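Local coordinates for protein succinate-semialdehyde dehydrogenase (Synechococcus sp., PDB 4IT9) that probably oxidises succinate semialdehyde to succinate with a nicotinamide cofactor, as a member of the aldehyde dehydrogenase family, at residues 52-57 / 96-101. Numbering follows the deposited sequence.
Sequences WLENAA and YAEHGE
A single water bridges E54 and E98 at the more exposed edge of the contact, donating one hydrogen to OE2 of E98 (2.7 Å from the water oxygen) and the other to OE2 of E54 (2.8 Å). The carboxylates are like-charged, with E54 OE2 and E98 OE2 4.8 Å apart, and a water that gives a proton to each probably eases their repulsion. No direct hydrogen bond joins the two segments; the rest is a worked example of nearly antiparallel helices packing through a few apolar groups, with a polar bridge at the edge. A97 lies at the centre of the apolar part, its CA 6.1 Å from L53 CA. Its methyl points at the facing helix and meets L53 and E54 together: E54 lays its aliphatic stem alongside, CG 3.6 Å from A97 CB, before its extended chain carries the carboxylate on to the water. L53, which is buried, makes the other half of the contact. Its CG is swung roughly anti to the backbone N (chi1 -154°), and CD2 reaches the backbone of the other helix, 3.7 Å from A97 N; the same methyl lies 4.1 Å from Y96 CB. The ring of Y96 leads away from L53, and its hydroxyl is hydrogen-bonded to the carbonyl of G440. The short helix axes run at 157° and approach to 9.8 Å. R50, one turn before E54, adds a hydrogen bond to the carbonyl of A97 and a salt bridge to E101. Helices 46-62 and 79-103 thus meet here, while L53 and Y96 also rest on A144 of helix 137-148, and A56 packs against helix 162-175.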
loop_
_atom_site.group_PDB
_atom_site.type_symbol
_atom_site.label_atom_id
_atom_site.label_comp_id
_atom_site.label_asym_id
_atom_site.label_seq_id
_atom_site.Cartn_x
_atom_site.Cartn_y
_atom_site.Cartn_z
ATOM N N TRP A 52 -14.397 -6.783 -23.697
ATOM C CA TRP A 52 -13.164 -6.213 -24.219
ATOM C C TRP A 52 -11.926 -6.969 -23.734
ATOM O O TRP A 52 -10.997 -7.213 -24.510
ATOM C CB TRP A 52 -13.096 -4.708 -23.904
ATOM C CG TRP A 52 -14.284 -3.950 -24.465
ATOM C CD1 TRP A 52 -14.919 -4.188 -25.656
ATOM C CD2 TRP A 52 -14.985 -2.858 -23.855
ATOM N NE1 TRP A 52 -15.965 -3.306 -25.823
ATOM C CE2 TRP A 52 -16.026 -2.478 -24.729
ATOM C CE3 TRP A 52 -14.836 -2.158 -22.648
ATOM C CZ2 TRP A 52 -16.915 -1.434 -24.443
ATOM C CZ3 TRP A 52 -15.717 -1.119 -22.367
ATOM C CH2 TRP A 52 -16.744 -0.772 -23.256
ATOM N N LEU A 53 -11.920 -7.368 -22.464
ATOM C CA LEU A 53 -10.810 -8.142 -21.917
ATOM C C LEU A 53 -10.684 -9.503 -22.597
ATOM O O LEU A 53 -9.580 -9.951 -22.912
ATOM C CB LEU A 53 -11.003 -8.327 -20.406
ATOM C CG LEU A 53 -9.742 -8.529 -19.585
ATOM C CD1 LEU A 53 -8.685 -7.515 -20.005
ATOM C CD2 LEU A 53 -10.072 -8.382 -18.103
ATOM N N GLU A 54 -11.812 -10.169 -22.818
ATOM C CA GLU A 54 -11.792 -11.441 -23.526
ATOM C C GLU A 54 -11.414 -11.269 -24.999
ATOM O O GLU A 54 -10.734 -12.116 -25.561
ATOM C CB GLU A 54 -13.122 -12.194 -23.361
ATOM C CG GLU A 54 -13.331 -12.679 -21.932
ATOM C CD GLU A 54 -14.619 -13.458 -21.715
ATOM O OE1 GLU A 54 -15.580 -13.286 -22.495
ATOM O OE2 GLU A 54 -14.665 -14.237 -20.740
ATOM N N ASN A 55 -11.828 -10.173 -25.625
ATOM C CA ASN A 55 -11.364 -9.891 -26.985
ATOM C C ASN A 55 -9.850 -9.748 -27.050
ATOM O O ASN A 55 -9.211 -10.221 -27.995
ATOM C CB ASN A 55 -12.000 -8.616 -27.540
ATOM C CG ASN A 55 -13.439 -8.805 -27.937
ATOM O OD1 ASN A 55 -13.953 -9.925 -27.962
ATOM N ND2 ASN A 55 -14.108 -7.700 -28.256
ATOM N N ALA A 56 -9.291 -9.071 -26.050
ATOM C CA ALA A 56 -7.845 -8.887 -25.960
ATOM C C ALA A 56 -7.160 -10.238 -25.827
ATOM O O ALA A 56 -6.151 -10.486 -26.477
ATOM C CB ALA A 56 -7.477 -7.971 -24.777
ATOM N N ALA A 57 -7.712 -11.122 -24.995
ATOM C CA ALA A 57 -7.139 -12.460 -24.865
ATOM C C ALA A 57 -7.175 -13.195 -26.204
ATOM O O ALA A 57 -6.202 -13.832 -26.583
ATOM C CB ALA A 57 -7.856 -13.266 -23.800
ATOM N N TYR A 96 -9.116 -12.344 -15.045
ATOM C CA TYR A 96 -9.888 -11.238 -14.493
ATOM C C TYR A 96 -11.231 -11.045 -15.188
ATOM O O TYR A 96 -12.190 -10.584 -14.570
ATOM C CB TYR A 96 -9.055 -9.956 -14.418
ATOM C CG TYR A 96 -8.049 -10.073 -13.300
ATOM C CD1 TYR A 96 -8.465 -10.081 -11.980
ATOM C CD2 TYR A 96 -6.705 -10.209 -13.563
ATOM C CE1 TYR A 96 -7.558 -10.210 -10.942
ATOM C CE2 TYR A 96 -5.788 -10.332 -12.535
ATOM C CZ TYR A 96 -6.227 -10.331 -11.234
ATOM O OH TYR A 96 -5.333 -10.457 -10.210
ATOM N N ALA A 97 -11.327 -11.434 -16.458
ATOM C CA ALA A 97 -12.634 -11.440 -17.097
ATOM C C ALA A 97 -13.541 -12.412 -16.346
ATOM O O ALA A 97 -14.714 -12.137 -16.119
ATOM C CB ALA A 97 -12.517 -11.842 -18.541
ATOM N N GLU A 98 -12.978 -13.544 -15.950
ATOM C CA GLU A 98 -13.775 -14.610 -15.351
ATOM C C GLU A 98 -14.063 -14.428 -13.857
ATOM O O GLU A 98 -15.052 -14.966 -13.354
ATOM C CB GLU A 98 -13.119 -15.973 -15.620
ATOM C CG GLU A 98 -13.258 -16.412 -17.079
ATOM C CD GLU A 98 -12.306 -17.524 -17.489
ATOM O OE1 GLU A 98 -11.647 -18.128 -16.620
ATOM O OE2 GLU A 98 -12.216 -17.786 -18.705
ATOM N N HIS A 99 -13.219 -13.676 -13.151
ATOM C CA HIS A 99 -13.343 -13.558 -11.694
ATOM C C HIS A 99 -13.504 -12.139 -11.156
ATOM O O HIS A 99 -13.873 -11.957 -9.995
ATOM C CB HIS A 99 -12.121 -14.179 -11.000
ATOM C CG HIS A 99 -11.954 -15.644 -11.257
ATOM N ND1 HIS A 99 -12.640 -16.602 -10.558
ATOM C CD2 HIS A 99 -11.154 -16.303 -12.134
ATOM C CE1 HIS A 99 -12.277 -17.807 -10.991
ATOM N NE2 HIS A 99 -11.382 -17.647 -11.942
ATOM N N GLY A 100 -13.212 -11.145 -11.990
ATOM C CA GLY A 100 -13.125 -9.766 -11.532
ATOM C C GLY A 100 -14.380 -9.212 -10.893
ATOM O O GLY A 100 -14.308 -8.533 -9.867
ATOM N N GLU A 101 -15.538 -9.485 -11.488
ATOM C CA GLU A 101 -16.783 -8.986 -10.911
ATOM C C GLU A 101 -17.024 -9.571 -9.520
ATOM O O GLU A 101 -17.341 -8.836 -8.577
ATOM C CB GLU A 101 -17.975 -9.267 -11.831
ATOM C CG GLU A 101 -19.304 -8.767 -11.271
ATOM C CD GLU A 101 -20.407 -8.739 -12.310
ATOM O OE1 GLU A 101 -20.164 -9.159 -13.462
ATOM O OE2 GLU A 101 -21.517 -8.283 -11.973
HETATM O O HOH W 1 -12.421 -15.911 -20.648
#